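Local coordinates for endo-1,4-beta-xylanase (PDB 1H12), which hydrolyses internal beta-1,4 linkages of xylan as a cold-adapted family 8 glycoside hydrolase, and probably acts on cellulose-type beta-glucans as well, at residues N19-E23 with M24-N28; I173-L176 with N177-N181; K182-N186 with Q187-F191; Y203-P206 with A207-D210. All coordinates share one frame; numbering follows the deposited sequence.

Contact 1 (N19-E23 with M24-N28)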
loop_
_atom_site.group_PDB
_atom_site.type_symbol
_atom_site.label_atom_id
_atom_site.label_comp_id
_atom_site.label_asym_id
_atom_site.label_seq_id
_atom_site.Cartn_x
_atom_site.Cartn_y
_atom_site.Cartn_z
ATOM N N ASN A 19 14.719 3.484 -12.729
ATOM C CA ASN A 19 15.370 2.530 -11.841
ATOM C C ASN A 19 16.153 3.333 -10.839
ATOM O O ASN A 19 17.304 3.729 -11.079
ATOM C CB ASN A 19 16.267 1.575 -12.651
ATOM C CG ASN A 19 16.891 0.480 -11.806
ATOM O OD1 ASN A 19 17.050 0.609 -10.598
ATOM N ND2 ASN A 19 17.267 -0.636 -12.470
ATOM N N LEU A 20 15.510 3.666 -9.725
ATOM C CA LEU A 20 16.091 4.538 -8.714
ATOM C C LEU A 20 17.379 3.977 -8.168
ATOM O O LEU A 20 18.364 4.718 -7.986
ATOM C CB LEU A 20 15.091 4.843 -7.609
ATOM C CG LEU A 20 15.594 5.715 -6.499
ATOM C CD1 LEU A 20 16.000 7.102 -6.953
ATOM C CD2 LEU A 20 14.472 5.883 -5.431
ATOM N N ALA A 21 17.436 2.684 -7.912
ATOM C CA ALA A 21 18.638 2.075 -7.411
ATOM C C ALA A 21 19.810 2.250 -8.378
ATOM O O ALA A 21 20.940 2.485 -7.937
ATOM C CB ALA A 21 18.416 0.607 -7.102
ATOM N N GLN A 22 19.526 2.153 -9.663
ATOM C CA GLN A 22 20.575 2.365 -10.675
ATOM C C GLN A 22 21.015 3.810 -10.681
ATOM O O GLN A 22 22.222 4.102 -10.785
ATOM C CB GLN A 22 20.046 1.952 -12.039
ATOM C CG GLN A 22 21.054 2.003 -13.138
ATOM C CD GLN A 22 20.389 1.450 -14.422
ATOM O OE1 GLN A 22 19.445 2.024 -14.965
ATOM N NE2 GLN A 22 20.814 0.284 -14.827
ATOM N N GLU A 23 20.074 4.748 -10.609
ATOM C CA GLU A 23 20.432 6.154 -10.488
ATOM C C GLU A 23 21.365 6.392 -9.317
ATOM O O GLU A 23 22.299 7.231 -9.404
ATOM C CB GLU A 23 19.176 7.037 -10.323
ATOM C CG GLU A 23 18.249 7.028 -11.514
ATOM C CD GLU A 23 17.017 7.891 -11.349
ATOM O OE1 GLU A 23 17.010 8.765 -10.438
ATOM O OE2 GLU A 23 16.044 7.700 -12.154
ATOM N N MET A 24 21.170 5.665 -8.235
ATOM C CA MET A 24 21.917 5.828 -7.013
ATOM C C MET A 24 23.223 5.021 -7.054
ATOM O O MET A 24 23.901 4.936 -6.062
ATOM C CB MET A 24 21.058 5.394 -5.806
ATOM C CG MET A 24 19.840 6.286 -5.620
ATOM S SD MET A 24 20.225 8.054 -5.467
ATOM C CE MET A 24 20.969 8.113 -4.032
ATOM N N GLY A 25 23.531 4.427 -8.174
ATOM C CA GLY A 25 24.837 3.752 -8.357
ATOM C C GLY A 25 24.948 2.375 -7.805
ATOM O O GLY A 25 26.075 1.835 -7.642
ATOM N N LYS A 26 23.805 1.729 -7.513
ATOM C CA LYS A 26 23.846 0.427 -6.941
ATOM C C LYS A 26 24.048 -0.648 -7.997
ATOM O O LYS A 26 23.725 -0.463 -9.169
ATOM C CB LYS A 26 22.545 0.139 -6.135
ATOM C CG LYS A 26 22.331 1.136 -5.071
ATOM C CD LYS A 26 23.555 1.468 -4.201
ATOM C CE LYS A 26 23.245 2.491 -3.125
ATOM N NZ LYS A 26 24.517 2.932 -2.383
ATOM N N THR A 27 24.556 -1.770 -7.571
ATOM C CA THR A 27 24.774 -2.895 -8.465
ATOM C C THR A 27 24.008 -4.132 -7.974
ATOM O O THR A 27 23.531 -4.166 -6.824
ATOM C CB THR A 27 26.345 -3.242 -8.529
ATOM O OG1 THR A 27 26.776 -3.528 -7.193
ATOM C CG2 THR A 27 27.097 -2.081 -8.850
ATOM N N ASN A 28 23.933 -5.130 -8.818
ATOM C CA ASN A 28 23.216 -6.371 -8.485
ATOM C C ASN A 28 21.789 -6.092 -8.023
ATOM O O ASN A 28 21.277 -6.754 -7.075
ATOM C CB ASN A 28 23.876 -7.164 -7.312
#
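Leu20 and Met24 lie side by side one helical turn apart and point the same way, with Leu20 CD1 4.1 Å from Met24 CG. Leu20 gets there with CG anti to its own N (chi1 179°), while the Met24 chain bends at both chi2 and chi3, curling its thioether away from the turn. Both side chains pack on Phe2 of the N-terminal arm. Beneath this pair the short helix 20-23 closes in a Schellman motif: Lys26 N donates to Ala21 O at 3.0 Å, and inside that loop Gly25 N reaches Gln22 O at 2.9 Å, approaching from above the carbonyl plane. Gly25 is the C-prime residue, its phi of 82° being one that glycine accepts readily. Lys26 then lays CB against Ala21 O, 3.4 Å away, and its bent chain runs off to hand NZ to Asn366. At the other end Asn19 caps the helix, its OD1 receiving Gln22 N at 3.1 Å. Glu23 extends its carboxylate away from the turn, to a salt bridge with Arg18 and a hydrogen bond from Asn3 N. The side-chain cap and the Schellman pair thus take up several end groups of this single helical turn locally, backbone bonds to Val393 and Ala1 add to them, and its apolar side, Leu20, Ala21 and Met24, packs on Phe365 of helix 358-369.

Contact 2 (I173-L176 with N177-N181)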
loop_
_atom_site.group_PDB
_atom_site.type_symbol
_atom_site.label_atom_id
_atom_site.label_comp_id
_atom_site.label_asym_id
_atom_site.label_seq_id
_atom_site.Cartn_x
_atom_site.Cartn_y
_atom_site.Cartn_z
ATOM N N ILE A 173 -13.105 -6.832 -12.177
ATOM C CA ILE A 173 -14.240 -5.972 -12.405
ATOM C C ILE A 173 -15.240 -6.107 -11.262
ATOM O O ILE A 173 -15.825 -5.121 -10.826
ATOM C CB ILE A 173 -14.894 -6.207 -13.779
ATOM C CG1 ILE A 173 -13.854 -5.933 -14.892
ATOM C CG2 ILE A 173 -16.172 -5.441 -13.935
ATOM C CD1 ILE A 173 -13.267 -4.644 -14.886
ATOM N N THR A 174 -15.434 -7.323 -10.741
ATOM C CA THR A 174 -16.258 -7.524 -9.585
ATOM C C THR A 174 -15.713 -6.714 -8.404
ATOM O O THR A 174 -16.479 -6.057 -7.680
ATOM C CB THR A 174 -16.320 -9.012 -9.248
ATOM O OG1 THR A 174 -16.961 -9.694 -10.336
ATOM C CG2 THR A 174 -17.102 -9.280 -7.975
ATOM N N MET A 175 -14.406 -6.770 -8.194
ATOM C CA MET A 175 -13.776 -6.014 -7.117
ATOM C C MET A 175 -13.970 -4.513 -7.293
ATOM O O MET A 175 -14.295 -3.808 -6.332
ATOM C CB MET A 175 -12.283 -6.362 -7.055
ATOM C CG MET A 175 -11.591 -5.869 -5.811
ATOM S SD MET A 175 -12.087 -6.702 -4.271
ATOM C CE MET A 175 -11.521 -8.371 -4.642
ATOM N N LEU A 176 -13.789 -3.989 -8.506
ATOM C CA LEU A 176 -14.013 -2.551 -8.760
ATOM C C LEU A 176 -15.463 -2.168 -8.454
ATOM O O LEU A 176 -15.718 -1.110 -7.882
ATOM C CB LEU A 176 -13.662 -2.198 -10.197
ATOM C CG LEU A 176 -12.198 -2.251 -10.559
ATOM C CD1 LEU A 176 -12.047 -1.871 -12.044
ATOM C CD2 LEU A 176 -11.364 -1.301 -9.721
ATOM N N ASN A 177 -16.390 -3.038 -8.866
ATOM C CA ASN A 177 -17.806 -2.696 -8.560
ATOM C C ASN A 177 -18.070 -2.695 -7.079
ATOM O O ASN A 177 -18.809 -1.846 -6.584
ATOM C CB ASN A 177 -18.699 -3.717 -9.273
ATOM C CG ASN A 177 -18.791 -3.455 -10.772
ATOM O OD1 ASN A 177 -18.381 -2.453 -11.261
ATOM N ND2 ASN A 177 -19.242 -4.465 -11.488
ATOM N N THR A 178 -17.445 -3.637 -6.346
ATOM C CA THR A 178 -17.544 -3.623 -4.901
ATOM C C THR A 178 -16.992 -2.338 -4.305
ATOM O O THR A 178 -17.580 -1.751 -3.396
ATOM C CB THR A 178 -16.879 -4.868 -4.325
ATOM O OG1 THR A 178 -17.676 -6.003 -4.708
ATOM C CG2 THR A 178 -16.728 -4.810 -2.812
ATOM N N ILE A 179 -15.833 -1.900 -4.778
ATOM C CA ILE A 179 -15.260 -0.651 -4.272
ATOM C C ILE A 179 -16.250 0.491 -4.504
ATOM O O ILE A 179 -16.545 1.275 -3.596
ATOM C CB ILE A 179 -13.892 -0.378 -4.908
ATOM C CG1 ILE A 179 -12.881 -1.430 -4.497
ATOM C CG2 ILE A 179 -13.420 1.010 -4.482
ATOM C CD1 ILE A 179 -11.608 -1.432 -5.361
ATOM N N LYS A 180 -16.729 0.620 -5.741
ATOM C CA LYS A 180 -17.645 1.678 -6.069
ATOM C C LYS A 180 -18.920 1.642 -5.237
ATOM O O LYS A 180 -19.383 2.687 -4.766
ATOM C CB LYS A 180 -17.961 1.597 -7.575
ATOM C CG LYS A 180 -18.932 2.641 -8.057
ATOM C CD LYS A 180 -19.026 2.564 -9.614
ATOM C CE LYS A 180 -19.906 3.558 -10.208
ATOM N NZ LYS A 180 -19.888 3.058 -11.673
ATOM N N ASN A 181 -19.492 0.462 -5.072
ATOM C CA ASN A 181 -20.792 0.343 -4.438
ATOM C C ASN A 181 -20.761 0.292 -2.929
ATOM O O ASN A 181 -21.792 0.608 -2.303
ATOM C CB ASN A 181 -21.485 -0.920 -4.938
ATOM C CG ASN A 181 -21.866 -0.851 -6.363
ATOM O OD1 ASN A 181 -22.113 0.183 -6.894
ATOM N ND2 ASN A 181 -21.969 -2.055 -6.985
#
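Ile179 overlaps the preceding turn of helix 168-182, its CG1 3.3 Å from Met175 O and the CD1 methyl beyond it 4.4 Å from Leu176 CD2 and a similarly loose distance from Met175 CG. With chi1 at -65°, CG1 sits beside the backbone N of Ile179, which directs that branch back over the carbonyl that Ile179 N itself binds at 2.9 Å. The three apolar chains line the inward side: Met175 meets Phe149 of helix 143-160, Leu176 touches Ala150 of the same helix, and Leu176 and Ile179 both lean on Trp225 of helix 219-243. In one of its two conformers, Asn177 brings ND2 to 4.0 Å from Ile173 CG2, the two side chains crossing at a slant. Lys180, fully extended, carries its ammonium to Asp221 and the ring of Tyr224. Four successive backbone hydrogen bonds run along the segment, the straightest being Lys180 N to Leu176 O at 172°. This is an amphipathic alpha-helix with i to i+4 bonding throughout, one of the packed helices of the largely helical family 8 glycoside hydrolase fold.

Contact 3 (K182-N186 with Q187-F191)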
loop_
_atom_site.group_PDB
_atom_site.type_symbol
_atom_site.label_atom_id
_atom_site.label_comp_id
_atom_site.label_asym_id
_atom_site.label_seq_id
_atom_site.Cartn_x
_atom_site.Cartn_y
_atom_site.Cartn_z
ATOM N N LYS A 182 -19.665 -0.132 -2.341
ATOM C CA LYS A 182 -19.569 -0.335 -0.921
ATOM C C LYS A 182 -18.539 0.503 -0.205
ATOM O O LYS A 182 -18.643 0.684 1.014
ATOM C CB LYS A 182 -19.233 -1.829 -0.618
ATOM C CG LYS A 182 -20.172 -2.829 -1.249
ATOM C CD LYS A 182 -21.621 -2.795 -0.791
ATOM C CE LYS A 182 -22.454 -3.843 -1.472
ATOM N NZ LYS A 182 -23.876 -3.758 -1.056
ATOM N N LEU A 183 -17.505 0.964 -0.913
ATOM C CA LEU A 183 -16.310 1.506 -0.270
ATOM C C LEU A 183 -15.977 2.926 -0.681
ATOM O O LEU A 183 -14.873 3.383 -0.416
ATOM C CB LEU A 183 -15.096 0.594 -0.463
ATOM C CG LEU A 183 -15.306 -0.896 -0.107
ATOM C CD1 LEU A 183 -14.061 -1.663 -0.408
ATOM C CD2 LEU A 183 -15.709 -1.039 1.337
ATOM N N MET A 184 -16.924 3.642 -1.277
ATOM C CA MET A 184 -16.731 4.998 -1.760
ATOM C C MET A 184 -17.787 5.932 -1.170
ATOM O O MET A 184 -18.952 5.558 -0.981
ATOM C CB MET A 184 -16.793 5.085 -3.293
ATOM C CG MET A 184 -15.614 4.492 -3.998
ATOM S SD MET A 184 -14.257 5.748 -3.893
ATOM C CE MET A 184 -12.941 4.957 -4.748
ATOM N N GLU A 185 -17.402 7.156 -0.912
ATOM C CA GLU A 185 -18.355 8.248 -0.630
ATOM C C GLU A 185 -17.966 9.406 -1.522
ATOM O O GLU A 185 -16.882 9.950 -1.437
ATOM C CB GLU A 185 -18.346 8.709 0.805
ATOM C CG GLU A 185 -19.473 9.721 1.051
ATOM C CD GLU A 185 -19.538 10.309 2.407
ATOM O OE1 GLU A 185 -18.767 10.044 3.296
ATOM O OE2 GLU A 185 -20.464 11.137 2.626
ATOM N N ASN A 186 -18.889 9.831 -2.384
ATOM C CA ASN A 186 -18.597 10.977 -3.260
ATOM C C ASN A 186 -17.273 10.782 -4.004
ATOM O O ASN A 186 -16.488 11.728 -4.115
ATOM C CB ASN A 186 -18.561 12.329 -2.436
ATOM C CG ASN A 186 -19.864 12.629 -1.601
ATOM O OD1 ASN A 186 -20.973 12.170 -1.981
ATOM N ND2 ASN A 186 -19.689 13.327 -0.392
ATOM N N GLN A 187 -16.986 9.553 -4.477
ATOM C CA GLN A 187 -15.796 9.274 -5.274
ATOM C C GLN A 187 -14.489 9.397 -4.485
ATOM O O GLN A 187 -13.464 9.491 -5.099
ATOM C CB GLN A 187 -15.787 10.091 -6.552
ATOM C CG GLN A 187 -16.920 9.695 -7.515
ATOM C CD GLN A 187 -16.987 10.511 -8.752
ATOM O OE1 GLN A 187 -16.897 11.739 -8.642
ATOM N NE2 GLN A 187 -16.929 9.912 -9.911
ATOM N N ILE A 188 -14.573 9.320 -3.167
ATOM C CA ILE A 188 -13.415 9.261 -2.292
ATOM C C ILE A 188 -13.486 7.957 -1.497
ATOM O O ILE A 188 -14.501 7.624 -0.867
ATOM C CB ILE A 188 -13.359 10.450 -1.338
ATOM C CG1 ILE A 188 -13.097 11.745 -2.178
ATOM C CG2 ILE A 188 -12.241 10.279 -0.338
ATOM C CD1 ILE A 188 -13.171 12.960 -1.434
ATOM N N ILE A 189 -12.368 7.226 -1.489
ATOM C CA ILE A 189 -12.317 5.956 -0.762
ATOM C C ILE A 189 -12.653 6.141 0.697
ATOM O O ILE A 189 -12.158 7.037 1.378
ATOM C CB ILE A 189 -10.941 5.291 -1.001
ATOM C CG1 ILE A 189 -10.928 3.835 -0.565
ATOM C CG2 ILE A 189 -9.808 6.075 -0.385
ATOM C CD1 ILE A 189 -11.679 2.883 -1.451
ATOM N N ARG A 190 -13.511 5.261 1.200
ATOM C CA ARG A 190 -13.903 5.279 2.588
ATOM C C ARG A 190 -12.836 4.616 3.477
ATOM O O ARG A 190 -12.189 3.661 3.113
ATOM C CB ARG A 190 -15.201 4.487 2.755
ATOM C CG ARG A 190 -16.430 5.214 2.254
ATOM C CD ARG A 190 -17.665 4.341 2.370
ATOM N NE ARG A 190 -18.918 5.042 2.130
ATOM C CZ ARG A 190 -19.544 5.802 2.998
ATOM N NH1 ARG A 190 -19.107 5.942 4.231
ATOM N NH2 ARG A 190 -20.631 6.467 2.646
ATOM N N PHE A 191 -12.768 5.145 4.718
ATOM C CA PHE A 191 -12.212 4.361 5.794
ATOM C C PHE A 191 -13.152 3.264 6.244
ATOM O O PHE A 191 -12.714 2.151 6.549
ATOM C CB PHE A 191 -11.836 5.271 6.973
ATOM C CG PHE A 191 -11.218 4.494 8.110
ATOM C CD1 PHE A 191 -9.948 4.018 8.029
ATOM C CD2 PHE A 191 -11.948 4.264 9.270
ATOM C CE1 PHE A 191 -9.390 3.333 9.076
ATOM C CE2 PHE A 191 -11.407 3.541 10.294
ATOM C CZ PHE A 191 -10.125 3.111 10.208
HETATM O O HOH W 1 -21.759 6.237 0.015
#
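Arg190, Met184 and Gln187 carry most of this tight hairpin, in which strands 184-185 and 188-189 join through a type I' turn from Glu185 to Ile188. Arg190 folds back across the first strand: its N donates to Leu183 O at 2.8 Å, almost straight at 171°, and its chain, extended from CG to NE, runs along the backbone until NE makes a weak hydrogen bond to Met184 O. One face of the guanidinium lies over Glu185 CB, 3.5 Å from the plane, and a water in that plane bridges NH2 and Met184 O. The Glu185 carboxylate is turned almost parallel to the guanidinium, 3° apart, yet OE1 stays 4.1 Å from NH2 and no N-H points at it; OE1 instead accepts from Asn197 N, and Arg190 NH1 pairs with Asp196. On the other face of the hairpin Met184 bends at chi2 (-79°), bringing SD to 3.3 Å from Ile188 C and CE to 4.1 Å from Ile189 CD1. Gln187, in the turn with positive phi, presses CB against the Asn186 carbonyl and sends its amide to Lys231 and Gln227 of helix 219-243. With an alanine in place of Arg190, Asp196 would probably lose its charged mate and the flank of Glu185 its guanidinium cover. Polar and charged groups thus tie one side of the hairpin to the loop after it, the nearby opposite charges probably adding a diffuse attraction, while sulfur and methyl groups join its other side to the helices.

Contact 4 (Y203-P206 with A207-D210)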
loop_
_atom_site.group_PDB
_atom_site.type_symbol
_atom_site.label_atom_id
_atom_site.label_comp_id
_atom_site.label_asym_id
_atom_site.label_seq_id
_atom_site.Cartn_x
_atom_site.Cartn_y
_atom_site.Cartn_z
ATOM N N TYR A 203 -4.853 5.368 1.833
ATOM C CA TYR A 203 -5.626 4.603 0.889
ATOM C C TYR A 203 -5.667 5.226 -0.502
ATOM O O TYR A 203 -6.158 4.631 -1.457
ATOM C CB TYR A 203 -7.052 4.415 1.364
ATOM C CG TYR A 203 -7.262 3.634 2.643
ATOM C CD1 TYR A 203 -6.200 3.105 3.401
ATOM C CD2 TYR A 203 -8.547 3.397 3.106
ATOM C CE1 TYR A 203 -6.447 2.384 4.547
ATOM C CE2 TYR A 203 -8.792 2.691 4.261
ATOM C CZ TYR A 203 -7.741 2.162 4.984
ATOM O OH TYR A 203 -7.998 1.408 6.118
ATOM N N HIS A 204 -5.188 6.473 -0.625
ATOM C CA HIS A 204 -5.243 7.243 -1.886
ATOM C C HIS A 204 -4.035 6.929 -2.752
ATOM O O HIS A 204 -2.912 7.348 -2.455
ATOM C CB HIS A 204 -5.301 8.711 -1.553
ATOM C CG HIS A 204 -6.640 9.124 -1.061
ATOM N ND1 HIS A 204 -7.529 9.725 -1.905
ATOM C CD2 HIS A 204 -7.266 8.926 0.126
ATOM C CE1 HIS A 204 -8.649 9.903 -1.229
ATOM N NE2 HIS A 204 -8.529 9.425 0.016
ATOM N N ILE A 205 -4.298 6.228 -3.874
ATOM C CA ILE A 205 -3.241 5.889 -4.831
ATOM C C ILE A 205 -3.753 6.352 -6.172
ATOM O O ILE A 205 -4.351 5.572 -6.931
ATOM C CB ILE A 205 -2.870 4.421 -4.792
ATOM C CG1 ILE A 205 -2.668 3.965 -3.340
ATOM C CG2 ILE A 205 -1.641 4.192 -5.645
ATOM C CD1 ILE A 205 -2.542 2.559 -3.160
ATOM N N PRO A 206 -3.568 7.627 -6.527
ATOM C CA PRO A 206 -4.310 8.171 -7.665
ATOM C C PRO A 206 -4.048 7.430 -8.981
ATOM O O PRO A 206 -4.975 7.177 -9.737
ATOM C CB PRO A 206 -3.900 9.640 -7.701
ATOM C CG PRO A 206 -3.607 9.950 -6.256
ATOM C CD PRO A 206 -2.931 8.695 -5.718
ATOM N N ALA A 207 -2.807 7.022 -9.217
ATOM C CA ALA A 207 -2.462 6.335 -10.442
ATOM C C ALA A 207 -3.217 5.040 -10.581
ATOM O O ALA A 207 -3.487 4.608 -11.717
ATOM C CB ALA A 207 -0.967 6.100 -10.515
ATOM N N PHE A 208 -3.511 4.344 -9.480
ATOM C CA PHE A 208 -4.316 3.124 -9.600
ATOM C C PHE A 208 -5.664 3.436 -10.256
ATOM O O PHE A 208 -6.158 2.652 -11.048
ATOM C CB PHE A 208 -4.569 2.451 -8.240
ATOM C CG PHE A 208 -3.421 1.664 -7.663
ATOM C CD1 PHE A 208 -2.163 1.656 -8.220
ATOM C CD2 PHE A 208 -3.656 0.887 -6.530
ATOM C CE1 PHE A 208 -1.142 0.914 -7.633
ATOM C CE2 PHE A 208 -2.647 0.186 -5.944
ATOM C CZ PHE A 208 -1.384 0.190 -6.481
ATOM N N TYR A 209 -6.276 4.557 -9.881
ATOM C CA TYR A 209 -7.596 4.882 -10.407
ATOM C C TYR A 209 -7.509 5.175 -11.911
ATOM O O TYR A 209 -8.415 4.811 -12.671
ATOM C CB TYR A 209 -8.214 6.037 -9.651
ATOM C CG TYR A 209 -8.158 5.886 -8.140
ATOM C CD1 TYR A 209 -8.571 4.754 -7.482
ATOM C CD2 TYR A 209 -7.655 6.928 -7.385
ATOM C CE1 TYR A 209 -8.494 4.667 -6.112
ATOM C CE2 TYR A 209 -7.568 6.832 -6.000
ATOM C CZ TYR A 209 -7.977 5.723 -5.361
ATOM O OH TYR A 209 -7.823 5.691 -3.986
ATOM N N ASP A 210 -6.430 5.843 -12.357
ATOM C CA ASP A 210 -6.244 6.038 -13.784
ATOM C C ASP A 210 -6.061 4.731 -14.516
ATOM O O ASP A 210 -6.579 4.558 -15.620
ATOM C CB ASP A 210 -5.007 6.923 -14.001
ATOM C CG ASP A 210 -5.239 8.373 -13.687
ATOM O OD1 ASP A 210 -6.203 8.913 -14.279
ATOM O OD2 ASP A 210 -4.512 8.980 -12.905
#
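Tyr209 reaches back from the first turn of helix 206-215 over the residues that lead into it. Its CB starts 3.4 Å from Pro206 O; a chi1 of -49° keeps CG on the side of the backbone N and turns the ring toward the incoming chain. CD2 meets Pro206 CA at 3.6 Å, and CE2 passes Ile205 O, which sits over one ring face, displaced toward the rim. CZ lies near Ile205 N, and at the tip OH lies 3.2 Å from Tyr203 O and is hydrogen-bonded to Glu147 of helix 143-160. A phenylalanine in place of Tyr209 would probably leave Glu147 without this hydroxyl partner. On the Ile205 side chain, CG2 stands over the centre of the Phe208 ring, 3.7 Å from its centroid and 12° off the normal, a CH-pi contact; CD1 follows along the CE2 side of the same ring. Phe208 in turn stacks on Phe151 and meets Tyr148 edge to face. The helix begins after Ile205 at the N-cap, whose O receives Phe208 N in a weak bond, and Asp210 N closes the first turn on Pro206 O at 3.3 Å, in the carbonyl plane. Pro206 suits this first turn, having no N-H to satisfy. The contact is therefore a buried helix start in which aromatic faces cover backbone and methyl groups, and the polar ends of Tyr209 and Asp210 are met by Glu147 and Arg233.

In the fold
From the N terminus, contact 1 closes a single helical turn and leads into helix 29-40, its centre 38 Å from those of contacts 2 and 3, across the middle of the chain. The other three follow in series, none nested or crossing. Contact 2 lies within helix 168-182; contact 3 is the hairpin directly after it, folded back so that Ile179 packs on Met184 and Ile189. A loop then returns to contact 4, where Tyr203 and His204 lie against Ile188 and Ile189 before helix 206-215 begins. Contact 3 thus touches both neighbours, whereas contacts 2 and 4 stay about 6 Å apart at nearest atoms; all three border helices 143-160 and 219-243.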